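PDB 4YME: sensory box/GGDEF family protein from Caulobacter crescentus, which probably acts in cyclic di-GMP signalling as a membrane protein with sensory, GGDEF and EAL modules, this chain being its GGDEF (diguanylate cyclase) domain. Local coordinates for residues Glu108-Pro113 and Leu121-Ser126; Ser33-Cys38 and Val129-Asp134; Ile39-Phe44 and Ala58-Thr63. All coordinates share one frame; numbering follows the deposited sequence. Where two conformers were deposited one is given.

Interaction 1 (Glu108-Pro113 and Leu121-Ser126); sequences EMLAAP and LAMGSS
Leu110, at the C-terminal end of helix 95-109, meets Gly124, which leads into strand 125-131, as the two segments run in nearly opposite directions, 161° apart. Gly124 N donates to Leu110 O at 2.9 Å, tilted somewhat out of the carbonyl plane. A water extends the bridge, donating to Ala111 O and accepting from Met123 N, both at 2.9 Å. With phi at 104°, Gly124 has a backbone that suits glycine, since a CB would press on the preceding carbonyl oxygen.

Met123, a selenomethionine, reaches across at its base: its CB lies 3.3 Å from Leu110 O and equally close to Ala112 O. In one of its two conformers the chain bends at chi2 and chi3, bringing CE within 4.1 Å of Leu110 CD2. Next to it, Leu110 CB rests 3.7 Å from Ser125 OG, while Pro113 CB approaches Leu121 O to 3.2 Å.

Arg66 of helix 53-70 bonds to the carbonyl oxygens of Met109, Ala112 and Pro113. The contact thus closes off the small hairpin of strands 114-116 and 119-121, held chiefly through carbonyls by one direct bond, one water and one guanidinium group, while the Met123 and Leu110 side chains pack between the two backbones.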
ATOM      1  N   GLU A 108      -9.893  -5.625  -4.014  1.00 22.03           N
ATOM      2  CA  GLU A 108     -10.367  -6.937  -4.485  0.50 23.67           C
ATOM      3  C   GLU A 108      -9.315  -8.026  -4.277  1.00 23.22           C
ATOM      4  O   GLU A 108      -9.619  -9.139  -3.735  1.00 22.66           O
ATOM      5  CB  GLU A 108     -10.757  -6.891  -5.966  0.50 26.44           C
ATOM      6  CG  GLU A 108     -11.418  -8.209  -6.441  0.50 28.52           C
ATOM      7  CD  GLU A 108     -12.464  -8.699  -5.452  0.50 31.51           C
ATOM      8  OE1 GLU A 108     -13.353  -7.882  -5.098  0.50 34.35           O
ATOM      9  OE2 GLU A 108     -12.393  -9.884  -5.009  0.50 35.03           O
HETATM   10  N   MSE A 109      -8.087  -7.705  -4.638  1.00 21.35           N
HETATM   11  CA  MSE A 109      -7.044  -8.723  -4.543  0.70 22.84           C
HETATM   12  C   MSE A 109      -6.700  -9.077  -3.108  1.00 20.72           C
HETATM   13  O   MSE A 109      -6.319 -10.207  -2.844  1.00 21.00           O
HETATM   14  CB  MSE A 109      -5.816  -8.316  -5.314  0.70 24.50           C
HETATM   15  CG  MSE A 109      -4.923  -7.304  -4.633  0.70 25.94           C
HETATM   16 SE   MSE A 109      -3.306  -6.902  -5.696  0.52 30.96          SE
HETATM   17  CE  MSE A 109      -4.248  -7.154  -7.450  0.70 31.04           C
ATOM     18  N   LEU A 110      -6.849  -8.138  -2.183  1.00 18.95           N
ATOM     19  CA  LEU A 110      -6.566  -8.384  -0.771  1.00 18.23           C
ATOM     20  C   LEU A 110      -7.715  -8.955   0.033  1.00 19.67           C
ATOM     21  O   LEU A 110      -7.622  -9.120   1.243  1.00 20.61           O
ATOM     22  CB  LEU A 110      -6.011  -7.122  -0.123  1.00 18.25           C
ATOM     23  CG  LEU A 110      -4.704  -6.549  -0.694  1.00 17.52           C
ATOM     24  CD1 LEU A 110      -4.219  -5.298   0.067  1.00 17.84           C
ATOM     25  CD2 LEU A 110      -3.601  -7.655  -0.708  1.00 17.83           C
ATOM     26  N   ALA A 111      -8.829  -9.232  -0.628  1.00 19.80           N
ATOM     27  CA  ALA A 111      -9.988  -9.700   0.065  1.00 19.31           C
ATOM     28  C   ALA A 111      -9.921 -11.199   0.374  1.00 19.58           C
ATOM     29  O   ALA A 111     -10.495 -11.641   1.382  1.00 20.18           O
ATOM     30  CB  ALA A 111     -11.218  -9.382  -0.756  1.00 21.36           C
ATOM     31  N   ALA A 112      -9.266 -12.001  -0.466  1.00 18.66           N
ATOM     32  CA  ALA A 112      -9.341 -13.483  -0.311  1.00 19.55           C
ATOM     33  C   ALA A 112      -8.554 -13.951   0.857  1.00 18.58           C
ATOM     34  O   ALA A 112      -7.489 -13.403   1.095  1.00 18.35           O
ATOM     35  CB  ALA A 112      -8.833 -14.193  -1.529  1.00 20.66           C
ATOM     36  N   PRO A 113      -9.018 -14.938   1.603  1.00 18.83           N
ATOM     37  CA  PRO A 113      -8.243 -15.399   2.777  1.00 18.78           C
ATOM     38  C   PRO A 113      -6.894 -16.019   2.425  1.00 20.02           C
ATOM     39  O   PRO A 113      -6.657 -16.314   1.265  1.00 20.42           O
ATOM     40  CB  PRO A 113      -9.150 -16.457   3.440  1.00 20.34           C
ATOM     41  CG  PRO A 113     -10.253 -16.668   2.485  1.00 21.47           C
ATOM     42  CD  PRO A 113     -10.340 -15.590   1.536  1.00 20.38           C
ATOM     43  N   LEU A 121      -6.954 -17.766   7.209  1.00 24.59           N
ATOM     44  CA  LEU A 121      -6.919 -16.527   7.936  1.00 23.21           C
ATOM     45  C   LEU A 121      -7.630 -15.441   7.124  1.00 22.02           C
ATOM     46  O   LEU A 121      -7.453 -15.336   5.880  1.00 21.24           O
ATOM     47  CB  LEU A 121      -5.500 -16.110   8.175  1.00 23.83           C
ATOM     48  CG  LEU A 121      -4.616 -17.068   8.969  1.00 24.27           C
ATOM     49  CD1 LEU A 121      -3.243 -16.421   9.004  1.00 24.67           C
ATOM     50  CD2 LEU A 121      -5.150 -17.247  10.319  1.00 25.99           C
ATOM     51  N   ALA A 122      -8.498 -14.702   7.830  1.00 21.08           N
ATOM     52  CA  ALA A 122      -9.247 -13.570   7.245  1.00 22.48           C
ATOM     53  C   ALA A 122      -8.337 -12.462   6.783  1.00 22.12           C
ATOM     54  O   ALA A 122      -7.453 -11.965   7.483  1.00 22.07           O
ATOM     55  CB  ALA A 122     -10.214 -13.048   8.233  1.00 21.80           C
HETATM   56  N   MSE A 123      -8.510 -12.123   5.507  1.00 25.73           N
HETATM   57  CA  MSE A 123      -7.782 -10.977   4.935  0.60 25.36           C
HETATM   58  C   MSE A 123      -8.842  -9.836   4.858  1.00 26.04           C
HETATM   59  O   MSE A 123      -9.696  -9.733   5.731  1.00 32.71           O
HETATM   60  CB  MSE A 123      -7.037 -11.344   3.626  0.60 23.13           C
HETATM   61  CG  MSE A 123      -5.826 -12.293   3.733  0.60 22.17           C
HETATM   62 SE   MSE A 123      -3.957 -11.571   3.713  0.40 19.86          SE
HETATM   63  CE  MSE A 123      -3.956 -10.699   1.978  0.60 21.64           C
ATOM     64  N   GLY A 124      -8.801  -8.962   3.855  1.00 24.43           N
ATOM     65  CA  GLY A 124      -9.612  -7.766   3.827  1.00 23.59           C
ATOM     66  C   GLY A 124      -8.718  -6.596   4.175  1.00 21.83           C
ATOM     67  O   GLY A 124      -7.926  -6.679   5.077  1.00 22.51           O
ATOM     68  N   SER A 125      -8.884  -5.502   3.464  1.00 21.10           N
ATOM     69  CA  SER A 125      -8.055  -4.321   3.669  1.00 21.10           C
ATOM     70  C   SER A 125      -8.875  -3.040   3.608  1.00 20.32           C
ATOM     71  O   SER A 125     -10.015  -3.033   3.080  1.00 23.10           O
ATOM     72  CB  SER A 125      -7.039  -4.278   2.552  1.00 21.74           C
ATOM     73  OG  SER A 125      -7.649  -4.119   1.271  1.00 23.47           O
ATOM     74  N   SER A 126      -8.275  -1.975   4.108  1.00 19.21           N
ATOM     75  CA  SER A 126      -8.775  -0.624   3.982  1.00 19.56           C
ATOM     76  C   SER A 126      -7.706   0.223   3.372  1.00 18.90           C
ATOM     77  O   SER A 126      -6.522  -0.112   3.529  1.00 17.87           O
ATOM     78  CB  SER A 126      -9.128  -0.082   5.343  1.00 21.83           C
ATOM     79  OG  SER A 126     -10.193  -0.811   5.932  1.00 22.91           O
TER
HETATM   80  O   HOH W   1     -10.804 -13.024   3.930  1.00 26.06           O

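Interaction 2 (Ser33-Cys38 and Val129-Asp134)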
ATOM      1  N   SER A  33       0.574  11.145 -13.893  1.00 20.12           N
ATOM      2  CA  SER A  33      -0.095  11.218 -12.594  0.70 20.62           C
ATOM      3  C   SER A  33       0.675  10.418 -11.553  1.00 19.56           C
ATOM      4  O   SER A  33       1.325   9.420 -11.870  1.00 19.09           O
ATOM      5  CB  SER A  33      -1.519  10.756 -12.687  0.70 21.52           C
ATOM      6  OG  SER A  33      -1.594   9.427 -12.966  0.70 23.18           O
ATOM      7  N   LEU A  34       0.613  10.905 -10.331  1.00 18.85           N
ATOM      8  CA  LEU A  34       1.254  10.269  -9.198  1.00 17.94           C
ATOM      9  C   LEU A  34       0.272  10.231  -8.027  1.00 16.71           C
ATOM     10  O   LEU A  34      -0.279  11.268  -7.649  1.00 17.31           O
ATOM     11  CB  LEU A  34       2.490  11.065  -8.803  1.00 18.67           C
ATOM     12  CG  LEU A  34       3.222  10.692  -7.528  1.00 19.67           C
ATOM     13  CD1 LEU A  34       3.726   9.352  -7.636  1.00 19.95           C
ATOM     14  CD2 LEU A  34       4.332  11.791  -7.244  1.00 20.53           C
ATOM     15  N   ALA A  35       0.083   9.047  -7.474  1.00 16.79           N
ATOM     16  CA  ALA A  35      -0.820   8.804  -6.321  1.00 16.12           C
ATOM     17  C   ALA A  35      -0.131   7.950  -5.290  1.00 15.63           C
ATOM     18  O   ALA A  35       0.716   7.080  -5.649  1.00 15.88           O
ATOM     19  CB  ALA A  35      -2.078   8.102  -6.746  1.00 17.01           C
ATOM     20  N   VAL A  36      -0.452   8.190  -4.031  1.00 15.34           N
ATOM     21  CA  VAL A  36       0.070   7.397  -2.910  1.00 15.39           C
ATOM     22  C   VAL A  36      -1.112   6.761  -2.232  1.00 15.44           C
ATOM     23  O   VAL A  36      -2.030   7.457  -1.795  1.00 15.89           O
ATOM     24  CB  VAL A  36       0.886   8.247  -1.955  1.00 15.78           C
ATOM     25  CG1 VAL A  36       1.337   7.492  -0.739  1.00 16.75           C
ATOM     26  CG2 VAL A  36       2.074   8.918  -2.772  1.00 16.20           C
ATOM     27  N   ILE A  37      -1.034   5.453  -2.052  1.00 15.48           N
ATOM     28  CA  ILE A  37      -2.084   4.642  -1.500  1.00 15.82           C
ATOM     29  C   ILE A  37      -1.584   3.983  -0.253  1.00 16.17           C
ATOM     30  O   ILE A  37      -0.641   3.191  -0.322  1.00 16.15           O
ATOM     31  CB  ILE A  37      -2.574   3.608  -2.492  1.00 17.43           C
ATOM     32  CG1 ILE A  37      -3.053   4.270  -3.776  1.00 18.80           C
ATOM     33  CG2 ILE A  37      -3.672   2.772  -1.880  1.00 18.88           C
ATOM     34  CD1 ILE A  37      -3.304   3.382  -4.944  1.00 20.94           C
ATOM     35  N   CYS A  38      -2.198   4.288   0.876  1.00 16.27           N
ATOM     36  CA  CYS A  38      -1.876   3.655   2.144  0.50 17.70           C
ATOM     37  C   CYS A  38      -2.893   2.553   2.450  1.00 17.35           C
ATOM     38  O   CYS A  38      -4.092   2.774   2.342  1.00 18.31           O
ATOM     39  CB  CYS A  38      -1.871   4.748   3.217  0.50 18.74           C
ATOM     40  SG  CYS A  38      -1.348   4.272   4.872  0.50 21.96           S
ATOM     41  N   VAL A 129      -6.129   7.269  -0.195  1.00 17.19           N
ATOM     42  CA  VAL A 129      -5.455   7.731  -1.390  1.00 17.78           C
ATOM     43  C   VAL A 129      -5.135   9.210  -1.270  1.00 18.91           C
ATOM     44  O   VAL A 129      -6.029  10.030  -0.974  1.00 19.48           O
ATOM     45  CB  VAL A 129      -6.317   7.518  -2.648  1.00 19.60           C
ATOM     46  CG1 VAL A 129      -5.568   8.019  -3.924  1.00 21.08           C
ATOM     47  CG2 VAL A 129      -6.672   6.062  -2.806  1.00 21.30           C
ATOM     48  N   SER A 130      -3.907   9.577  -1.594  1.00 18.38           N
ATOM     49  CA  SER A 130      -3.491  10.961  -1.765  0.60 19.15           C
ATOM     50  C   SER A 130      -2.964  11.178  -3.159  1.00 19.03           C
ATOM     51  O   SER A 130      -2.229  10.339  -3.713  1.00 18.38           O
ATOM     52  CB  SER A 130      -2.420  11.328  -0.762  0.60 21.12           C
ATOM     53  OG  SER A 130      -2.862  10.993   0.527  0.60 21.89           O
ATOM     54  N   LEU A 131      -3.305  12.319  -3.783  1.00 19.81           N
ATOM     55  CA  LEU A 131      -2.919  12.626  -5.148  1.00 20.72           C
ATOM     56  C   LEU A 131      -1.971  13.801  -5.174  1.00 20.81           C
ATOM     57  O   LEU A 131      -2.154  14.797  -4.454  1.00 21.53           O
ATOM     58  CB  LEU A 131      -4.184  12.997  -5.957  1.00 23.44           C
ATOM     59  CG  LEU A 131      -5.315  11.969  -5.980  1.00 25.37           C
ATOM     60  CD1 LEU A 131      -6.572  12.508  -6.716  1.00 27.82           C
ATOM     61  CD2 LEU A 131      -4.804  10.704  -6.568  1.00 25.91           C
ATOM     62  N   TYR A 132      -0.912  13.699  -5.960  1.00 18.66           N
ATOM     63  CA  TYR A 132      -0.011  14.800  -6.219  1.00 20.44           C
ATOM     64  C   TYR A 132      -0.630  15.728  -7.309  1.00 21.47           C
ATOM     65  O   TYR A 132      -1.176  15.205  -8.276  1.00 21.97           O
ATOM     66  CB  TYR A 132       1.335  14.247  -6.733  1.00 20.10           C
ATOM     67  CG  TYR A 132       2.321  15.320  -7.135  1.00 19.83           C
ATOM     68  CD1 TYR A 132       3.138  15.939  -6.180  1.00 20.44           C
ATOM     69  CD2 TYR A 132       2.460  15.716  -8.452  1.00 21.06           C
ATOM     70  CE1 TYR A 132       4.020  16.933  -6.535  1.00 21.10           C
ATOM     71  CE2 TYR A 132       3.324  16.737  -8.799  1.00 21.52           C
ATOM     72  CZ  TYR A 132       4.098  17.344  -7.834  1.00 22.26           C
ATOM     73  OH  TYR A 132       4.997  18.331  -8.194  1.00 24.51           O
ATOM     74  N   PRO A 133      -0.575  17.057  -7.133  1.00 22.16           N
ATOM     75  CA  PRO A 133      -0.009  17.792  -6.018  1.00 22.17           C
ATOM     76  C   PRO A 133      -1.032  18.291  -4.981  1.00 21.88           C
ATOM     77  O   PRO A 133      -0.633  18.871  -3.981  1.00 23.08           O
ATOM     78  CB  PRO A 133       0.600  19.026  -6.714  1.00 24.05           C
ATOM     79  CG  PRO A 133      -0.310  19.264  -7.796  1.00 24.75           C
ATOM     80  CD  PRO A 133      -0.767  17.934  -8.305  1.00 23.73           C
ATOM     81  N   ASP A 134      -2.304  18.049  -5.195  1.00 24.60           N
ATOM     82  CA  ASP A 134      -3.329  18.643  -4.344  1.00 27.79           C
ATOM     83  C   ASP A 134      -3.264  18.190  -2.920  1.00 27.87           C
ATOM     84  O   ASP A 134      -3.549  18.971  -2.015  1.00 27.86           O
ATOM     85  CB  ASP A 134      -4.703  18.349  -4.904  1.00 32.67           C
ATOM     86  CG  ASP A 134      -4.948  19.044  -6.262  1.00 38.44           C
ATOM     87  OD1 ASP A 134      -4.215  19.997  -6.629  1.00 40.29           O
ATOM     88  OD2 ASP A 134      -5.861  18.590  -6.989  1.00 45.12           O
TER
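Leu34 and Tyr132 meet at a slant, Leu34 CD2 touching Tyr132 CB at 3.9 Å and coming obliquely to the ring. With CG anti to the backbone N (chi1 176°), the tyrosine ring leads away from strand 33-38, and its hydroxyl bonds to Glu28 of helix 13-30. Pro133, joined by a cis peptide, lays CB over the centre of the ring, 3.8 Å above its plane.

One face of the sheet carries Ala35, Ile37, Val129 and Leu131. Here Leu131 reaches with CD2 to within 3.8 Å of Ala35 CB, whereas Ile37 and Val129 stand side by side, pointing the same way. Helix 95-109 packs against Ala35 and Ile37. Val36 and Ser130 turn to the other face, under helix 139-156, where in one conformer Ser130 OG bonds to Asn145.

Between the two faces, strand 33-41 and the outermost strand 125-131 of the ferredoxin-like GGDEF sheet run antiparallel and exchange two bonds, Val36 N to Ser130 O and Ser130 N to Val36 O, each 2.8 Å and almost straight. Tyr132 N adds a third, to Leu34 O at 3.0 Å. The chemistry is therefore divided: peptide bonds fix the register, apolar groups on both faces pack against the flanking helices, and helix 13-30 satisfies the buried tyrosine hydroxyl.

Interaction 3 (Ile39-Phe44 and Ala58-Thr63); sequences IDLDHF and ALLVET
Leu41 and Phe44 supply the apolar half of this contact from the end of strand 33-41 and the start of helix 44-51. Leu41 points at helix 53-70 and slides past Leu59 in the opposite direction, its CD1 reaching Leu59 CB at 4.0 Å. Phe44 extends its ring away from its own backbone N (chi1 178°) and crosses Leu60 at about a right angle, Phe44 CE1 lying 3.7 Å from Leu60 CG. Leu59 CD1 takes another position, at the ring edge near its plane and 3.8 Å from Phe44 CA. Exchanging Leu60 for an alanine would probably open a gap beside the Phe44 ring and leave it freer to turn.

This is the alpha/beta packing of the ferredoxin-like GGDEF fold: helix 53-70 packs on the sheet, its local axis 10.7 Å from that of strand 39-41 and their N-to-C directions 141° apart. Asp83 of the GGDEF signature accepts from Leu41 N.

The polar element sits within the helix. Thr63 OG1 donates to Leu59 O at 2.8 Å, from above the carbonyl plane, while Thr63 N reaches the same oxygen from the other face. Leu41 CD1 touches Thr63 OG1 from another direction, 3.5 Å away.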
ATOM      1  N   ILE A  39      -2.406   1.373   2.828  1.00 15.65           N
ATOM      2  CA  ILE A  39      -3.239   0.187   2.949  1.00 17.23           C
ATOM      3  C   ILE A  39      -3.005  -0.466   4.278  1.00 17.79           C
ATOM      4  O   ILE A  39      -1.862  -0.528   4.738  1.00 17.22           O
ATOM      5  CB  ILE A  39      -2.824  -0.862   1.902  1.00 17.89           C
ATOM      6  CG1 ILE A  39      -2.958  -0.313   0.488  1.00 18.83           C
ATOM      7  CG2 ILE A  39      -3.568  -2.194   2.091  1.00 19.10           C
ATOM      8  CD1 ILE A  39      -2.202  -1.089  -0.587  1.00 20.93           C
ATOM      9  N   ASP A  40      -4.064  -0.936   4.929  1.00 18.15           N
ATOM     10  CA  ASP A  40      -3.829  -1.766   6.097  1.00 20.28           C
ATOM     11  C   ASP A  40      -4.784  -2.920   6.114  1.00 19.29           C
ATOM     12  O   ASP A  40      -5.687  -2.956   5.307  1.00 21.35           O
ATOM     13  CB  ASP A  40      -3.713  -1.003   7.373  1.00 22.48           C
ATOM     14  CG  ASP A  40      -4.987  -0.578   7.956  1.00 24.05           C
ATOM     15  OD1 ASP A  40      -6.049  -0.789   7.358  1.00 24.38           O
ATOM     16  OD2 ASP A  40      -4.872  -0.170   9.137  1.00 30.81           O
ATOM     17  N   LEU A  41      -4.499  -3.915   6.931  1.00 17.81           N
ATOM     18  CA  LEU A  41      -5.260  -5.155   6.923  1.00 18.27           C
ATOM     19  C   LEU A  41      -6.308  -5.135   8.043  1.00 19.23           C
ATOM     20  O   LEU A  41      -6.016  -4.809   9.191  1.00 21.92           O
ATOM     21  CB  LEU A  41      -4.324  -6.376   7.065  1.00 17.93           C
ATOM     22  CG  LEU A  41      -3.312  -6.509   5.926  1.00 17.84           C
ATOM     23  CD1 LEU A  41      -2.462  -7.753   6.163  1.00 18.52           C
ATOM     24  CD2 LEU A  41      -4.002  -6.565   4.508  1.00 19.63           C
ATOM     25  N   ASP A  42      -7.501  -5.587   7.700  1.00 19.51           N
ATOM     26  CA  ASP A  42      -8.649  -5.503   8.628  1.00 20.71           C
ATOM     27  C   ASP A  42      -8.514  -6.441   9.806  1.00 20.43           C
ATOM     28  O   ASP A  42      -9.021  -6.136  10.911  1.00 21.32           O
ATOM     29  CB  ASP A  42      -9.940  -5.763   7.873  1.00 21.77           C
ATOM     30  CG  ASP A  42     -10.341  -4.596   6.951  1.00 24.27           C
ATOM     31  OD1 ASP A  42      -9.697  -3.538   6.917  1.00 26.41           O
ATOM     32  OD2 ASP A  42     -11.305  -4.819   6.232  1.00 29.35           O
ATOM     33  N   HIS A  43      -7.854  -7.579   9.621  1.00 19.96           N
ATOM     34  CA  HIS A  43      -7.866  -8.638  10.657  1.00 19.99           C
ATOM     35  C   HIS A  43      -6.492  -9.174  11.015  1.00 20.09           C
ATOM     36  O   HIS A  43      -6.325 -10.317  11.454  1.00 19.59           O
ATOM     37  CB  HIS A  43      -8.798  -9.768  10.265  1.00 20.53           C
ATOM     38  CG  HIS A  43     -10.147  -9.312   9.825  1.00 21.61           C
ATOM     39  ND1 HIS A  43     -11.098  -8.845  10.701  1.00 24.55           N
ATOM     40  CD2 HIS A  43     -10.704  -9.288   8.602  1.00 21.98           C
ATOM     41  CE1 HIS A  43     -12.179  -8.520  10.017  1.00 23.63           C
ATOM     42  NE2 HIS A  43     -11.975  -8.789   8.743  1.00 23.70           N
ATOM     43  N   PHE A  44      -5.494  -8.322  10.925  1.00 19.97           N
ATOM     44  CA  PHE A  44      -4.138  -8.644  11.347  1.00 19.82           C
ATOM     45  C   PHE A  44      -4.009  -8.888  12.840  1.00 20.88           C
ATOM     46  O   PHE A  44      -3.469  -9.896  13.253  1.00 20.16           O
ATOM     47  CB  PHE A  44      -3.228  -7.486  10.903  1.00 20.56           C
ATOM     48  CG  PHE A  44      -1.823  -7.621  11.283  1.00 19.24           C
ATOM     49  CD1 PHE A  44      -0.975  -8.544  10.663  1.00 19.93           C
ATOM     50  CD2 PHE A  44      -1.292  -6.791  12.225  1.00 21.91           C
ATOM     51  CE1 PHE A  44       0.368  -8.630  10.985  1.00 20.77           C
ATOM     52  CE2 PHE A  44       0.032  -6.868  12.560  1.00 22.84           C
ATOM     53  CZ  PHE A  44       0.872  -7.812  11.941  1.00 21.66           C
ATOM     54  N   ALA A  58       2.275 -14.470   8.106  1.00 18.23           N
ATOM     55  CA  ALA A  58       1.794 -15.135   6.922  1.00 18.15           C
ATOM     56  C   ALA A  58       0.898 -14.139   6.151  1.00 17.29           C
ATOM     57  O   ALA A  58       0.957 -14.124   4.927  1.00 17.12           O
ATOM     58  CB  ALA A  58       0.990 -16.399   7.329  1.00 20.15           C
ATOM     59  N   LEU A  59       0.101 -13.347   6.877  1.00 16.82           N
ATOM     60  CA  LEU A  59      -0.743 -12.331   6.233  1.00 17.07           C
ATOM     61  C   LEU A  59       0.121 -11.341   5.498  1.00 15.85           C
ATOM     62  O   LEU A  59      -0.213 -10.928   4.378  1.00 16.20           O
ATOM     63  CB  LEU A  59      -1.673 -11.555   7.190  1.00 18.30           C
ATOM     64  CG  LEU A  59      -2.783 -12.333   7.894  1.00 20.92           C
ATOM     65  CD1 LEU A  59      -3.546 -11.391   8.805  1.00 21.97           C
ATOM     66  CD2 LEU A  59      -3.700 -13.003   6.961  1.00 22.09           C
ATOM     67  N   LEU A  60       1.189 -10.919   6.182  1.00 15.63           N
ATOM     68  CA  LEU A  60       2.088  -9.903   5.575  1.00 15.32           C
ATOM     69  C   LEU A  60       2.758 -10.415   4.320  1.00 14.93           C
ATOM     70  O   LEU A  60       2.853  -9.722   3.309  1.00 14.13           O
ATOM     71  CB  LEU A  60       3.073  -9.344   6.592  1.00 15.75           C
ATOM     72  CG  LEU A  60       2.448  -8.751   7.869  1.00 16.64           C
ATOM     73  CD1 LEU A  60       3.509  -8.296   8.830  1.00 16.68           C
ATOM     74  CD2 LEU A  60       1.515  -7.611   7.518  1.00 17.05           C
ATOM     75  N   VAL A  61       3.247 -11.646   4.374  1.00 15.68           N
ATOM     76  CA  VAL A  61       3.947 -12.281   3.256  1.00 15.67           C
ATOM     77  C   VAL A  61       3.022 -12.468   2.079  1.00 15.30           C
ATOM     78  O   VAL A  61       3.375 -12.179   0.937  1.00 14.94           O
ATOM     79  CB  VAL A  61       4.552 -13.629   3.728  1.00 16.69           C
ATOM     80  CG1 VAL A  61       4.971 -14.468   2.568  1.00 17.34           C
ATOM     81  CG2 VAL A  61       5.765 -13.290   4.637  1.00 17.28           C
ATOM     82  N   GLU A  62       1.790 -12.875   2.351  1.00 15.23           N
ATOM     83  CA  GLU A  62       0.859 -13.083   1.243  1.00 16.03           C
ATOM     84  C   GLU A  62       0.408 -11.725   0.667  1.00 15.26           C
ATOM     85  O   GLU A  62       0.257 -11.604  -0.534  1.00 15.24           O
ATOM     86  CB  GLU A  62      -0.329 -13.886   1.714  1.00 17.11           C
ATOM     87  CG  GLU A  62      -1.393 -14.103   0.662  1.00 18.36           C
ATOM     88  CD  GLU A  62      -1.001 -14.863  -0.530  1.00 20.66           C
ATOM     89  OE1 GLU A  62       0.090 -15.478  -0.604  1.00 20.77           O
ATOM     90  OE2 GLU A  62      -1.718 -14.821  -1.557  1.00 23.71           O
ATOM     91  N   THR A  63       0.204 -10.720   1.511  1.00 14.72           N
ATOM     92  CA  THR A  63      -0.154  -9.371   1.018  1.00 15.03           C
ATOM     93  C   THR A  63       0.922  -8.912   0.068  1.00 14.97           C
ATOM     94  O   THR A  63       0.633  -8.401  -0.991  1.00 15.46           O
ATOM     95  CB  THR A  63      -0.302  -8.390   2.186  1.00 14.83           C
ATOM     96  OG1 THR A  63      -1.433  -8.824   2.996  1.00 16.09           O
ATOM     97  CG2 THR A  63      -0.574  -6.967   1.724  1.00 15.13           C
TER

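How the interactions relate
Interactions 1 and 3 lie close together, their centres about 8 Å apart, and touch directly: Gly124 O is 2.9 Å from Asp42 N and Ser126 OG 2.9 Å from Asp42 OD1, both probable hydrogen bonds. Interaction 2 lies on the opposite side of the chain's centre, its own centre about 23 Å from that of interaction 1 and 22 Å from that of interaction 3. Strand 33-41 carries it into interaction 3, and strand 125-131 into interaction 1, so two neighbouring strands tie both ends of the domain together. No ligand defines a pocket here, but interaction 3 adjoins the GGDEF turn, where related diguanylate cyclases bind nucleotide.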